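Local coordinates for protein ribonuclease H (Uncultured organism, PDB 4IBN) that probably cleaves RNA-DNA hybrids endonucleolytically to give 5'-phosphomonoester ends, using magnesium as cofactor, at residues Arg55-Val60 / Asn159-Thr164; Arg114-Lys119 / Leu128-Val133; Thr66-Ala71 / Ser97-Asp102; Glu77-Ile82 / Phe89-Thr94; Arg147-Ala150 / Asn155-Ala158. One frame throughout, in Å; residues are numbered along the deposited sequence.

Contact 1: residues Arg55-Val60 / Asn159-Thr164; sequences RRDVWV and NHLAVT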
# COMPACT_ATOMS: atom_id res chain seq x y z
N ARG A 55 6.37 1.03 -14.57
CA ARG A 55 5.29 1.17 -13.64
C ARG A 55 4.25 0.12 -13.83
O ARG A 55 3.90 -0.21 -14.91
CB ARG A 55 4.71 2.58 -13.74
CG ARG A 55 5.66 3.67 -13.27
CD ARG A 55 5.10 5.03 -13.32
NE ARG A 55 5.95 6.02 -12.68
CZ ARG A 55 6.72 6.87 -13.31
NH1 ARG A 55 6.77 6.88 -14.60
NH2 ARG A 55 7.42 7.72 -12.64
N ARG A 56 3.77 -0.40 -12.72
CA ARG A 56 2.64 -1.30 -12.69
C ARG A 56 1.61 -0.88 -11.62
O ARG A 56 1.96 -0.31 -10.64
CB ARG A 56 3.09 -2.72 -12.41
CG ARG A 56 4.09 -3.26 -13.35
CD ARG A 56 3.46 -3.72 -14.58
NE ARG A 56 4.42 -4.37 -15.44
CZ ARG A 56 5.10 -3.75 -16.37
NH1 ARG A 56 4.88 -2.48 -16.62
NH2 ARG A 56 5.95 -4.41 -17.11
N ASP A 57 0.35 -1.21 -11.86
CA ASP A 57 -0.74 -0.88 -10.96
C ASP A 57 -1.41 -2.13 -10.38
O ASP A 57 -1.47 -3.10 -11.03
CB ASP A 57 -1.85 -0.17 -11.72
CG ASP A 57 -1.45 1.18 -12.31
OD1 ASP A 57 -0.45 1.70 -11.95
OD2 ASP A 57 -2.20 1.71 -13.14
N VAL A 58 -1.97 -2.01 -9.19
CA VAL A 58 -2.78 -3.09 -8.61
C VAL A 58 -3.91 -2.51 -7.76
O VAL A 58 -3.65 -1.68 -6.88
CB VAL A 58 -1.93 -4.04 -7.75
CG1 VAL A 58 -1.02 -3.25 -6.82
CG2 VAL A 58 -2.82 -4.99 -6.97
N TRP A 59 -5.15 -2.94 -8.00
CA TRP A 59 -6.25 -2.39 -7.25
C TRP A 59 -7.27 -3.44 -6.86
O TRP A 59 -7.34 -4.48 -7.46
CB TRP A 59 -6.91 -1.21 -8.00
CG TRP A 59 -7.61 -1.58 -9.23
CD1 TRP A 59 -8.90 -1.94 -9.35
CD2 TRP A 59 -7.07 -1.62 -10.54
NE1 TRP A 59 -9.21 -2.20 -10.64
CE2 TRP A 59 -8.10 -2.01 -11.40
CE3 TRP A 59 -5.82 -1.34 -11.08
CZ2 TRP A 59 -7.90 -2.16 -12.74
CZ3 TRP A 59 -5.65 -1.48 -12.40
CH2 TRP A 59 -6.67 -1.89 -13.22
N VAL A 60 -8.04 -3.10 -5.84
CA VAL A 60 -9.15 -3.92 -5.42
C VAL A 60 -10.26 -3.07 -4.86
O VAL A 60 -10.04 -1.95 -4.56
CB VAL A 60 -8.76 -4.91 -4.38
CG1 VAL A 60 -7.79 -5.89 -4.96
CG2 VAL A 60 -8.21 -4.25 -3.20
N ASN A 159 -4.50 7.51 -5.53
CA ASN A 159 -5.85 7.86 -5.11
C ASN A 159 -6.82 7.76 -6.26
O ASN A 159 -7.92 7.29 -6.13
CB ASN A 159 -5.90 9.27 -4.53
CG ASN A 159 -7.27 9.66 -4.04
OD1 ASN A 159 -7.69 9.22 -3.04
ND2 ASN A 159 -7.90 10.49 -4.75
N HIS A 160 -6.35 8.20 -7.41
CA HIS A 160 -7.17 8.10 -8.59
C HIS A 160 -7.50 6.64 -8.85
O HIS A 160 -8.58 6.32 -9.24
CB HIS A 160 -6.45 8.67 -9.80
CG HIS A 160 -6.86 8.08 -11.10
ND1 HIS A 160 -7.94 8.54 -11.80
CD2 HIS A 160 -6.33 7.10 -11.83
CE1 HIS A 160 -8.08 7.83 -12.89
NE2 HIS A 160 -7.10 6.97 -12.95
N LEU A 161 -6.54 5.77 -8.66
CA LEU A 161 -6.77 4.37 -8.86
C LEU A 161 -7.78 3.83 -7.82
O LEU A 161 -8.58 3.03 -8.12
CB LEU A 161 -5.51 3.53 -8.76
CG LEU A 161 -4.47 3.39 -9.84
CD1 LEU A 161 -3.39 2.48 -9.34
CD2 LEU A 161 -5.07 2.82 -11.06
N ALA A 162 -7.63 4.25 -6.59
CA ALA A 162 -8.50 3.78 -5.54
C ALA A 162 -9.93 4.17 -5.81
O ALA A 162 -10.79 3.43 -5.62
CB ALA A 162 -8.08 4.33 -4.23
N VAL A 163 -10.13 5.40 -6.22
CA VAL A 163 -11.46 5.88 -6.52
C VAL A 163 -12.06 5.18 -7.71
O VAL A 163 -13.21 4.88 -7.72
CB VAL A 163 -11.52 7.40 -6.69
CG1 VAL A 163 -12.91 7.86 -7.05
CG2 VAL A 163 -11.11 8.06 -5.44
N THR A 164 -11.25 4.93 -8.71
CA THR A 164 -11.71 4.21 -9.86
C THR A 164 -12.15 2.81 -9.46
O THR A 164 -13.09 2.31 -9.91
CB THR A 164 -10.58 4.08 -10.91
OG1 THR A 164 -10.23 5.35 -11.42
CG2 THR A 164 -10.99 3.22 -12.01

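Contact 2: residues Arg114-Lys119 / Leu128-Val133; sequences RGWKRK and LWQEAV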
# COMPACT_ATOMS: atom_id res chain seq x y z
N ARG A 114 0.49 -8.24 23.17
CA ARG A 114 -0.68 -8.51 23.96
C ARG A 114 -1.42 -9.75 23.48
O ARG A 114 -2.55 -9.93 23.79
CB ARG A 114 -1.57 -7.29 24.08
CG ARG A 114 -2.72 -7.24 23.13
CD ARG A 114 -3.92 -6.40 23.58
NE ARG A 114 -4.46 -5.69 22.47
CZ ARG A 114 -5.74 -5.44 22.26
NH1 ARG A 114 -6.67 -5.87 23.11
NH2 ARG A 114 -6.09 -4.79 21.17
N GLY A 115 -0.76 -10.55 22.67
CA GLY A 115 -1.34 -11.76 22.19
C GLY A 115 -2.41 -11.59 21.13
O GLY A 115 -3.16 -12.50 20.90
N TRP A 116 -2.44 -10.44 20.51
CA TRP A 116 -3.38 -10.18 19.42
C TRP A 116 -4.79 -10.25 19.92
O TRP A 116 -5.69 -10.46 19.19
CB TRP A 116 -3.20 -11.09 18.20
CG TRP A 116 -2.00 -10.77 17.36
CD1 TRP A 116 -0.81 -11.36 17.44
CD2 TRP A 116 -1.86 -9.73 16.37
NE1 TRP A 116 0.05 -10.80 16.57
CE2 TRP A 116 -0.57 -9.80 15.90
CE3 TRP A 116 -2.71 -8.79 15.83
CZ2 TRP A 116 -0.12 -8.96 14.93
CZ3 TRP A 116 -2.26 -7.98 14.89
CH2 TRP A 116 -0.99 -8.05 14.44
N LYS A 117 -4.95 -10.07 21.21
CA LYS A 117 -6.26 -10.09 21.83
C LYS A 117 -7.02 -8.83 21.51
O LYS A 117 -6.45 -7.80 21.54
CB LYS A 117 -6.12 -10.30 23.34
CG LYS A 117 -5.77 -11.75 23.72
CD LYS A 117 -5.53 -11.97 25.21
CE LYS A 117 -5.34 -10.69 25.98
NZ LYS A 117 -4.93 -10.84 27.43
N ARG A 118 -8.29 -8.93 21.18
CA ARG A 118 -9.10 -7.76 20.94
C ARG A 118 -9.44 -7.08 22.25
O ARG A 118 -9.48 -7.69 23.25
CB ARG A 118 -10.39 -8.11 20.19
CG ARG A 118 -11.54 -8.66 21.06
CD ARG A 118 -12.70 -9.27 20.27
NE ARG A 118 -13.83 -9.53 21.15
CZ ARG A 118 -14.03 -10.67 21.80
NH1 ARG A 118 -13.22 -11.68 21.65
NH2 ARG A 118 -15.04 -10.79 22.61
N LYS A 119 -9.69 -5.78 22.18
CA LYS A 119 -10.29 -5.01 23.24
C LYS A 119 -11.77 -4.99 23.05
O LYS A 119 -12.24 -4.79 21.99
CB LYS A 119 -9.82 -3.58 23.13
CG LYS A 119 -10.65 -2.67 23.94
CD LYS A 119 -10.67 -3.09 25.40
CE LYS A 119 -11.49 -2.18 26.23
NZ LYS A 119 -10.76 -1.65 27.35
N LEU A 128 -7.39 -8.59 9.54
CA LEU A 128 -6.73 -7.99 8.41
C LEU A 128 -5.31 -7.58 8.71
O LEU A 128 -4.49 -7.71 7.90
CB LEU A 128 -7.51 -6.82 7.85
CG LEU A 128 -8.49 -6.96 6.72
CD1 LEU A 128 -8.76 -5.59 6.22
CD2 LEU A 128 -8.03 -7.79 5.62
N TRP A 129 -5.05 -7.07 9.89
CA TRP A 129 -3.71 -6.72 10.26
C TRP A 129 -2.83 -7.95 10.22
O TRP A 129 -1.75 -7.90 9.76
CB TRP A 129 -3.65 -6.11 11.64
CG TRP A 129 -3.87 -4.66 11.66
CD1 TRP A 129 -4.95 -4.00 12.15
CD2 TRP A 129 -2.98 -3.66 11.19
NE1 TRP A 129 -4.79 -2.68 12.02
CE2 TRP A 129 -3.59 -2.43 11.42
CE3 TRP A 129 -1.72 -3.69 10.64
CZ2 TRP A 129 -2.99 -1.26 11.08
CZ3 TRP A 129 -1.15 -2.51 10.30
CH2 TRP A 129 -1.78 -1.32 10.53
N GLN A 130 -3.35 -9.06 10.69
CA GLN A 130 -2.59 -10.29 10.64
C GLN A 130 -2.27 -10.73 9.22
O GLN A 130 -1.22 -11.16 8.96
CB GLN A 130 -3.28 -11.43 11.41
CG GLN A 130 -3.34 -11.22 12.88
CD GLN A 130 -4.01 -12.39 13.62
OE1 GLN A 130 -4.78 -13.08 13.07
NE2 GLN A 130 -3.68 -12.56 14.84
N GLU A 131 -3.24 -10.61 8.33
CA GLU A 131 -3.01 -10.86 6.94
C GLU A 131 -1.99 -9.90 6.31
O GLU A 131 -1.20 -10.28 5.51
CB GLU A 131 -4.33 -10.78 6.15
CG GLU A 131 -5.29 -11.83 6.46
CD GLU A 131 -6.45 -11.92 5.46
OE1 GLU A 131 -6.30 -11.50 4.32
OE2 GLU A 131 -7.48 -12.46 5.84
N ALA A 132 -2.05 -8.66 6.69
CA ALA A 132 -1.09 -7.74 6.18
C ALA A 132 0.31 -8.04 6.64
O ALA A 132 1.21 -7.88 5.90
CB ALA A 132 -1.45 -6.37 6.55
N VAL A 133 0.45 -8.41 7.89
CA VAL A 133 1.75 -8.71 8.44
C VAL A 133 2.34 -9.92 7.73
O VAL A 133 3.46 -9.96 7.41
CB VAL A 133 1.71 -8.97 9.94
CG1 VAL A 133 2.96 -9.62 10.41
CG2 VAL A 133 1.43 -7.71 10.69

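Contact 3: residues Thr66-Ala71 / Ser97-Asp102; sequences TNNRMA and SRYIVD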
# COMPACT_ATOMS: atom_id res chain seq x y z
N THR A 66 -14.73 0.20 4.80
CA THR A 66 -14.22 1.33 5.54
C THR A 66 -12.83 1.75 5.05
O THR A 66 -12.18 1.04 4.43
CB THR A 66 -14.12 1.05 7.04
OG1 THR A 66 -13.15 0.07 7.24
CG2 THR A 66 -15.38 0.55 7.57
N ASN A 67 -12.42 2.96 5.39
CA ASN A 67 -11.16 3.46 4.96
C ASN A 67 -10.03 2.64 5.56
O ASN A 67 -9.11 2.37 4.89
CB ASN A 67 -10.93 4.92 5.29
CG ASN A 67 -11.64 5.84 4.35
OD1 ASN A 67 -11.22 6.03 3.22
ND2 ASN A 67 -12.72 6.41 4.80
N ASN A 68 -10.16 2.26 6.81
CA ASN A 68 -9.15 1.44 7.45
C ASN A 68 -9.03 0.08 6.82
O ASN A 68 -7.97 -0.43 6.71
CB ASN A 68 -9.40 1.29 8.93
CG ASN A 68 -9.08 2.55 9.72
OD1 ASN A 68 -8.57 3.48 9.22
ND2 ASN A 68 -9.38 2.53 10.97
N ARG A 69 -10.15 -0.51 6.46
CA ARG A 69 -10.06 -1.80 5.83
C ARG A 69 -9.34 -1.68 4.47
O ARG A 69 -8.49 -2.44 4.16
CB ARG A 69 -11.45 -2.37 5.57
CG ARG A 69 -12.07 -3.23 6.64
CD ARG A 69 -13.32 -4.07 6.10
NE ARG A 69 -13.02 -4.96 4.99
CZ ARG A 69 -12.51 -6.16 5.12
NH1 ARG A 69 -12.25 -6.60 6.31
NH2 ARG A 69 -12.23 -6.89 4.08
N MET A 70 -9.73 -0.71 3.69
CA MET A 70 -9.13 -0.54 2.39
C MET A 70 -7.61 -0.18 2.45
O MET A 70 -6.84 -0.56 1.62
CB MET A 70 -9.95 0.42 1.50
CG MET A 70 -11.34 -0.06 1.24
SD MET A 70 -11.47 -1.83 0.75
CE MET A 70 -10.74 -1.80 -0.81
N ALA A 71 -7.24 0.57 3.46
CA ALA A 71 -5.86 0.87 3.64
C ALA A 71 -5.09 -0.43 3.87
O ALA A 71 -4.08 -0.62 3.32
CB ALA A 71 -5.68 1.81 4.76
N SER A 97 -1.85 6.96 4.57
CA SER A 97 -2.44 6.43 5.74
C SER A 97 -1.46 6.26 6.88
O SER A 97 -0.67 5.40 6.88
CB SER A 97 -3.05 5.07 5.41
OG SER A 97 -3.54 4.43 6.54
N ARG A 98 -1.59 7.13 7.88
CA ARG A 98 -0.85 6.97 9.10
C ARG A 98 -1.29 5.74 9.82
O ARG A 98 -0.57 5.15 10.54
CB ARG A 98 -0.90 8.21 9.96
CG ARG A 98 0.10 9.20 9.54
CD ARG A 98 0.67 9.99 10.64
NE ARG A 98 1.73 9.32 11.33
CZ ARG A 98 3.00 9.69 11.30
NH1 ARG A 98 3.38 10.73 10.58
NH2 ARG A 98 3.90 9.02 11.99
N TYR A 99 -2.48 5.31 9.56
CA TYR A 99 -2.94 4.10 10.20
C TYR A 99 -1.97 2.99 9.82
O TYR A 99 -1.54 2.29 10.65
CB TYR A 99 -4.36 3.75 9.69
CG TYR A 99 -5.08 2.57 10.31
CD1 TYR A 99 -5.47 2.58 11.60
CD2 TYR A 99 -5.37 1.46 9.57
CE1 TYR A 99 -6.12 1.51 12.16
CE2 TYR A 99 -6.04 0.42 10.12
CZ TYR A 99 -6.41 0.44 11.42
OH TYR A 99 -7.08 -0.60 11.99
N ILE A 100 -1.63 2.86 8.55
CA ILE A 100 -0.68 1.86 8.09
C ILE A 100 0.74 2.11 8.58
O ILE A 100 1.36 1.24 9.06
CB ILE A 100 -0.63 1.77 6.56
CG1 ILE A 100 -1.96 1.33 5.99
CG2 ILE A 100 0.47 0.88 6.10
CD1 ILE A 100 -2.51 0.14 6.58
N VAL A 101 1.22 3.33 8.43
CA VAL A 101 2.59 3.59 8.79
C VAL A 101 2.87 3.40 10.28
O VAL A 101 3.85 2.82 10.66
CB VAL A 101 3.02 5.02 8.38
CG1 VAL A 101 4.37 5.31 8.80
CG2 VAL A 101 2.91 5.18 6.95
N ASP A 102 2.04 3.98 11.12
CA ASP A 102 2.17 3.81 12.55
C ASP A 102 1.86 2.37 12.98
O ASP A 102 2.43 1.86 13.88
CB ASP A 102 1.35 4.81 13.32
CG ASP A 102 1.79 6.22 13.11
OD1 ASP A 102 2.96 6.45 12.91
OD2 ASP A 102 0.94 7.07 13.20

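Contact 4: residues Glu77-Ile82 / Phe89-Thr94; sequences EAFRAI and FRVVFT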
# COMPACT_ATOMS: atom_id res chain seq x y z
N GLU A 77 -2.66 -6.43 -0.86
CA GLU A 77 -2.62 -6.64 -2.28
C GLU A 77 -1.26 -6.34 -2.88
O GLU A 77 -0.84 -7.00 -3.78
CB GLU A 77 -3.70 -5.87 -3.01
CG GLU A 77 -5.05 -6.32 -2.68
CD GLU A 77 -5.31 -7.77 -2.99
OE1 GLU A 77 -4.90 -8.23 -4.01
OE2 GLU A 77 -5.98 -8.44 -2.20
N ALA A 78 -0.61 -5.31 -2.39
CA ALA A 78 0.69 -4.95 -2.92
C ALA A 78 1.73 -6.00 -2.69
O ALA A 78 2.42 -6.37 -3.56
CB ALA A 78 1.16 -3.67 -2.26
N PHE A 79 1.84 -6.42 -1.47
CA PHE A 79 2.80 -7.41 -1.10
C PHE A 79 2.51 -8.80 -1.64
O PHE A 79 3.40 -9.59 -1.82
CB PHE A 79 3.07 -7.39 0.39
CG PHE A 79 3.90 -6.23 0.81
CD1 PHE A 79 5.24 -6.30 0.76
CD2 PHE A 79 3.34 -5.08 1.20
CE1 PHE A 79 5.97 -5.27 1.10
CE2 PHE A 79 4.08 -4.03 1.54
CZ PHE A 79 5.39 -4.12 1.48
N ARG A 80 1.25 -9.13 -1.78
CA ARG A 80 0.91 -10.37 -2.42
C ARG A 80 1.33 -10.41 -3.90
O ARG A 80 1.85 -11.37 -4.36
CB ARG A 80 -0.57 -10.70 -2.28
CG ARG A 80 -0.92 -11.34 -0.98
CD ARG A 80 -2.41 -11.57 -0.81
NE ARG A 80 -2.72 -11.99 0.54
CZ ARG A 80 -3.93 -12.09 1.01
NH1 ARG A 80 -4.94 -11.79 0.25
NH2 ARG A 80 -4.11 -12.47 2.25
N ALA A 81 1.10 -9.34 -4.61
CA ALA A 81 1.48 -9.32 -5.99
C ALA A 81 2.97 -9.44 -6.18
O ALA A 81 3.42 -10.21 -6.99
CB ALA A 81 1.02 -8.13 -6.59
N ILE A 82 3.74 -8.69 -5.45
CA ILE A 82 5.18 -8.80 -5.62
C ILE A 82 5.77 -10.09 -5.08
O ILE A 82 6.82 -10.49 -5.47
CB ILE A 82 5.96 -7.59 -5.14
CG1 ILE A 82 6.01 -7.58 -3.66
CG2 ILE A 82 5.37 -6.33 -5.68
CD1 ILE A 82 6.84 -6.55 -3.14
N PHE A 89 11.71 -8.92 -1.70
CA PHE A 89 11.93 -7.63 -2.26
C PHE A 89 12.32 -6.65 -1.17
O PHE A 89 11.98 -6.81 -0.06
CB PHE A 89 10.63 -7.07 -2.87
CG PHE A 89 10.33 -7.51 -4.27
CD1 PHE A 89 10.38 -6.63 -5.29
CD2 PHE A 89 9.93 -8.77 -4.54
CE1 PHE A 89 10.07 -7.00 -6.53
CE2 PHE A 89 9.64 -9.12 -5.79
CZ PHE A 89 9.71 -8.25 -6.77
N ARG A 90 13.02 -5.60 -1.55
CA ARG A 90 13.14 -4.41 -0.74
C ARG A 90 12.11 -3.39 -1.26
O ARG A 90 12.01 -3.20 -2.39
CB ARG A 90 14.53 -3.85 -0.84
CG ARG A 90 15.53 -4.66 -0.15
CD ARG A 90 16.96 -4.17 -0.41
NE ARG A 90 17.41 -4.66 -1.68
CZ ARG A 90 18.40 -4.15 -2.36
NH1 ARG A 90 19.05 -3.14 -1.89
NH2 ARG A 90 18.72 -4.65 -3.52
N VAL A 91 11.33 -2.79 -0.38
CA VAL A 91 10.23 -1.95 -0.77
C VAL A 91 10.25 -0.67 0.02
O VAL A 91 10.32 -0.68 1.17
CB VAL A 91 8.88 -2.65 -0.51
CG1 VAL A 91 7.73 -1.80 -0.92
CG2 VAL A 91 8.86 -4.00 -1.19
N VAL A 92 10.10 0.44 -0.67
CA VAL A 92 9.78 1.67 -0.01
C VAL A 92 8.30 1.87 -0.21
O VAL A 92 7.90 1.99 -1.32
CB VAL A 92 10.52 2.84 -0.64
CG1 VAL A 92 10.15 4.10 0.05
CG2 VAL A 92 11.98 2.64 -0.56
N PHE A 93 7.52 1.87 0.87
CA PHE A 93 6.07 1.93 0.77
C PHE A 93 5.62 3.26 1.30
O PHE A 93 5.78 3.52 2.42
CB PHE A 93 5.44 0.77 1.57
CG PHE A 93 3.95 0.56 1.36
CD1 PHE A 93 3.48 -0.47 0.62
CD2 PHE A 93 3.04 1.32 2.01
CE1 PHE A 93 2.19 -0.68 0.47
CE2 PHE A 93 1.75 1.10 1.86
CZ PHE A 93 1.32 0.10 1.08
N THR A 94 5.06 4.06 0.42
CA THR A 94 4.59 5.37 0.77
C THR A 94 3.08 5.48 0.66
O THR A 94 2.53 5.19 -0.31
CB THR A 94 5.23 6.46 -0.15
OG1 THR A 94 6.64 6.39 -0.08
CG2 THR A 94 4.78 7.81 0.27

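Contact 5: residues Arg147-Ala150 / Asn155-Ala158; sequences RGHA and NEYA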
# COMPACT_ATOMS: atom_id res chain seq x y z
N ARG A 147 1.20 13.46 3.19
CA ARG A 147 -0.15 13.94 3.14
C ARG A 147 -0.77 13.65 1.81
O ARG A 147 -0.21 13.85 0.82
CB ARG A 147 -0.22 15.42 3.43
CG ARG A 147 0.08 15.81 4.88
CD ARG A 147 0.16 17.33 5.09
NE ARG A 147 1.49 17.81 4.76
CZ ARG A 147 1.76 18.52 3.68
NH1 ARG A 147 0.78 18.84 2.90
NH2 ARG A 147 2.97 18.88 3.39
N GLY A 148 -1.98 13.19 1.85
CA GLY A 148 -2.83 13.08 0.70
C GLY A 148 -3.35 14.40 0.14
O GLY A 148 -3.40 15.36 0.81
N HIS A 149 -3.69 14.37 -1.13
CA HIS A 149 -4.29 15.50 -1.79
C HIS A 149 -3.39 16.71 -1.59
O HIS A 149 -3.85 17.76 -1.32
CB HIS A 149 -5.69 15.76 -1.26
CG HIS A 149 -6.68 16.22 -2.29
ND1 HIS A 149 -7.31 17.44 -2.25
CD2 HIS A 149 -7.15 15.60 -3.38
CE1 HIS A 149 -8.12 17.56 -3.29
NE2 HIS A 149 -8.05 16.44 -3.98
N ALA A 150 -2.10 16.50 -1.69
CA ALA A 150 -1.15 17.54 -1.42
C ALA A 150 -0.11 17.77 -2.52
O ALA A 150 0.83 18.44 -2.30
CB ALA A 150 -0.46 17.29 -0.11
N ASN A 155 1.21 9.65 -5.30
CA ASN A 155 0.16 9.47 -4.32
C ASN A 155 -1.19 9.85 -4.90
O ASN A 155 -2.12 9.18 -4.68
CB ASN A 155 0.41 10.26 -3.07
CG ASN A 155 -0.81 10.32 -2.17
OD1 ASN A 155 -1.03 9.43 -1.42
ND2 ASN A 155 -1.57 11.38 -2.27
N GLU A 156 -1.24 10.93 -5.63
CA GLU A 156 -2.46 11.35 -6.26
C GLU A 156 -2.92 10.39 -7.31
O GLU A 156 -4.07 10.27 -7.50
CB GLU A 156 -2.47 12.82 -6.71
CG GLU A 156 -2.10 13.80 -5.61
CD GLU A 156 -2.94 15.08 -5.55
OE1 GLU A 156 -4.02 15.09 -6.12
OE2 GLU A 156 -2.51 16.09 -5.00
N TYR A 157 -1.99 9.77 -8.02
CA TYR A 157 -2.38 8.75 -8.98
C TYR A 157 -3.00 7.56 -8.26
O TYR A 157 -3.98 7.02 -8.66
CB TYR A 157 -1.21 8.29 -9.85
CG TYR A 157 -1.61 7.21 -10.82
CD1 TYR A 157 -1.17 5.93 -10.68
CD2 TYR A 157 -2.47 7.48 -11.83
CE1 TYR A 157 -1.58 4.95 -11.53
CE2 TYR A 157 -2.88 6.52 -12.67
CZ TYR A 157 -2.43 5.25 -12.53
OH TYR A 157 -2.81 4.28 -13.37
N ALA A 158 -2.38 7.19 -7.16
CA ALA A 158 -2.85 6.04 -6.43
C ALA A 158 -4.25 6.29 -5.93
O ALA A 158 -5.03 5.42 -5.90
CB ALA A 158 -1.94 5.69 -5.28

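Contact 1: residues Arg55-Val60 / Asn159-Thr164
L161 sends its two methyl branches from helix 153-168 down onto strand 53-62, where D57 and W59 receive them. CD1 rests against the carboxylate carbon, 3.8 Å from D57 CG, while CD2 does double duty: it lies 3.7 Å from D57 OD2 and also 4.2 Å from W59 CE3, reaching the indole at a slant. The leucine's CG stands anti to its own carbonyl carbon (chi1 -78°), which directs both methyls at the strand; the side chain crosses that of D57 obliquely. This contact has no hydrogen bond between its segments; the polar work is done by a second shell. D57 OD1 is bonded to S178 OG, and OD2 to both Y157 OH and G179 N, so the buried carboxylate is gripped at both oxygens and would probably stay ionised despite its apolar neighbour. W59 NE1 is tied to T170 OG1, which fixes the indole that L161 abuts. Side chains alternate along the strand: V58 and V60 turn from L161 and pack on helix 67-82. A helix on each face of a mixed sheet, as built here, is the layered architecture of the RNase H fold.

Contact 2: residues Arg114-Lys119 / Leu128-Val133
W116 and Q130 bury most of the surface here, the glutamine lying along one face of the indole. Its CG stands 3.9 Å from the centroid of the six-membered ring and only 12° off the normal, a CH-pi contact squarely over the face. Further out, Q130 NE2 comes to 3.5 Å from W116 CG, displaced toward the rim. The amide plane is turned 68° from the ring, so the two flat groups do not stack; the glutamine chain, extended beyond CG, instead slides past the indole in the opposite direction. W129 adds its CB, 4.0 Å from W116 CZ3, and then leads its own ring away, its NE1 bonded to Y99 OH. V133 touches more loosely, with CG2 4.5 Å from W116 CH2. The backbone puts W116 there: it is the second central residue of a type I' turn from R114 to K117. G115, with positive phi, is the C-prime residue of a Schellman motif, in which W116 N bonds back to W111 O. Such a stop at the end of helix 98-113, followed by a lysine- and arginine-rich turn folded back on helix 126-136, is consistent with the basic protrusion of type 1 RNases H, as in the Escherichia coli enzyme.

Contact 3: residues Thr66-Ala71 / Ser97-Asp102
The amide of N68 lies flat on the ring of Y99, the two planes only 4° apart. N68 CG sits over the ring centre, with ND2 3.6 Å from Y99 CE1, and the CB adds an off-centre CH-pi contact 4.1 Å from the centroid. Two torsions make this possible: Y99 holds its CG opposite the backbone N (chi1 -175°), reaching toward the other helix, while N68 keeps its CG beside its own N and lets the amide spread across the face. Y99 OH is meanwhile bonded to W129 NE1, which holds the ring at its far end. Shrinking Y99 to an alanine would probably leave the N68 amide without its aromatic platform and W129 NE1 without its oxygen partner. Deeper in, A71 CB touches both S97 OG, at 3.8 Å, and I100 CG1, at 3.9 Å. I100 folds twice, so that its CD1 comes 3.7 Å from A71 O. S97 is the N-cap of helix 98-113: its OG accepts from I100 N at 3.2 Å. No hydrogen bond joins the helices here, which implies that the two helix starts are held by amide-aromatic stacking and van der Waals contact, the S97 cap bond being spent within its own helix.

Contact 4: residues Glu77-Ile82 / Phe89-Thr94
I82, F79 and A78 of helix 67-82 press on V91 and F93 of strand 90-95 and F89 just before it, a helix-on-sheet layer of the RNase H fold in which the helix segment runs nearly antiparallel to the strand segment, at 157°. I82 lies over one face of the F89 ring, with CB 4.1 Å from the centroid, close to the ring normal. Its CG1 takes the crowded position between backbone N and carbonyl carbon (chi1 75°), and CD1 then bridges F89 and V91, 3.8 Å from V91 CG2. V91 CG2 is also 3.9 Å from F79 CE1, so V91 is shared by two helix residues. The rings of F79 and F93 have planes 19° apart but are slid so far that they hardly overlap; F79 CE2 and F93 CD1 are 3.7 Å apart, and each meets the other ring at a slant. A78 CB comes at the edge of the F93 ring, which also meets the ring of W143. Just before the strand begins, F89 CE2 lies just 3.2 Å from the backbone oxygen I82 O.

Contact 5: residues Arg147-Ala150 / Asn155-Ala158
E156 and A150 bring polar atoms close without bonding: E156 OE2 is 3.4 Å from A150 N, but the angle is poor; its actual hydrogen bond goes to G151 N, the next residue along the same loop. A bend at chi2 (-138°) turns the carboxylate toward the loop, where OE2 also lies 3.6 Å from H149 C. The carboxylate plane of E156 stands 26° from the imidazole of H149, whose CD2 is 4.2 Å from E156 OE1. The van der Waals part belongs to N155: with CG anti to the backbone N (chi1 168°), its ND2 lies 3.6 Å from G148 CA and 3.8 Å from H149 N. With a leucine at E156, G151 N would probably lose its acceptor and the loop part of its hold on the helix. The loop, with its GHAG sequence before helix 153-168, is consistent with the flexible histidine loop of type 1 RNases H. The chemistry implies a light attachment: a carboxylate fastened to one loop amide, and otherwise van der Waals contact between N155, E156 and the loop backbone.

Overall arrangement
Contacts 1 to 4 are buried, contact 5 lies at the surface, and their chemistry follows suit. Contact 4 is the fully apolar core of the sheet's helix-covered face; contact 3 shares helix 67-82 with it and joins that helix to helix 98-113 by an amide-aromatic stack. Contact 2, farthest from the chain's centre, is linked to contact 3 through W129 NE1 and Y99 OH, and to contact 4 by the E131–R80 salt bridge. Contacts 1 and 5 share helix 153-168 on the opposite face, joined by Y157 OH to D57 OD2, with a leucine against a buried, hydrogen-bonded carboxylate in the first and polar loop packing in the second. Contacts 1 and 2 flank the chain's centre.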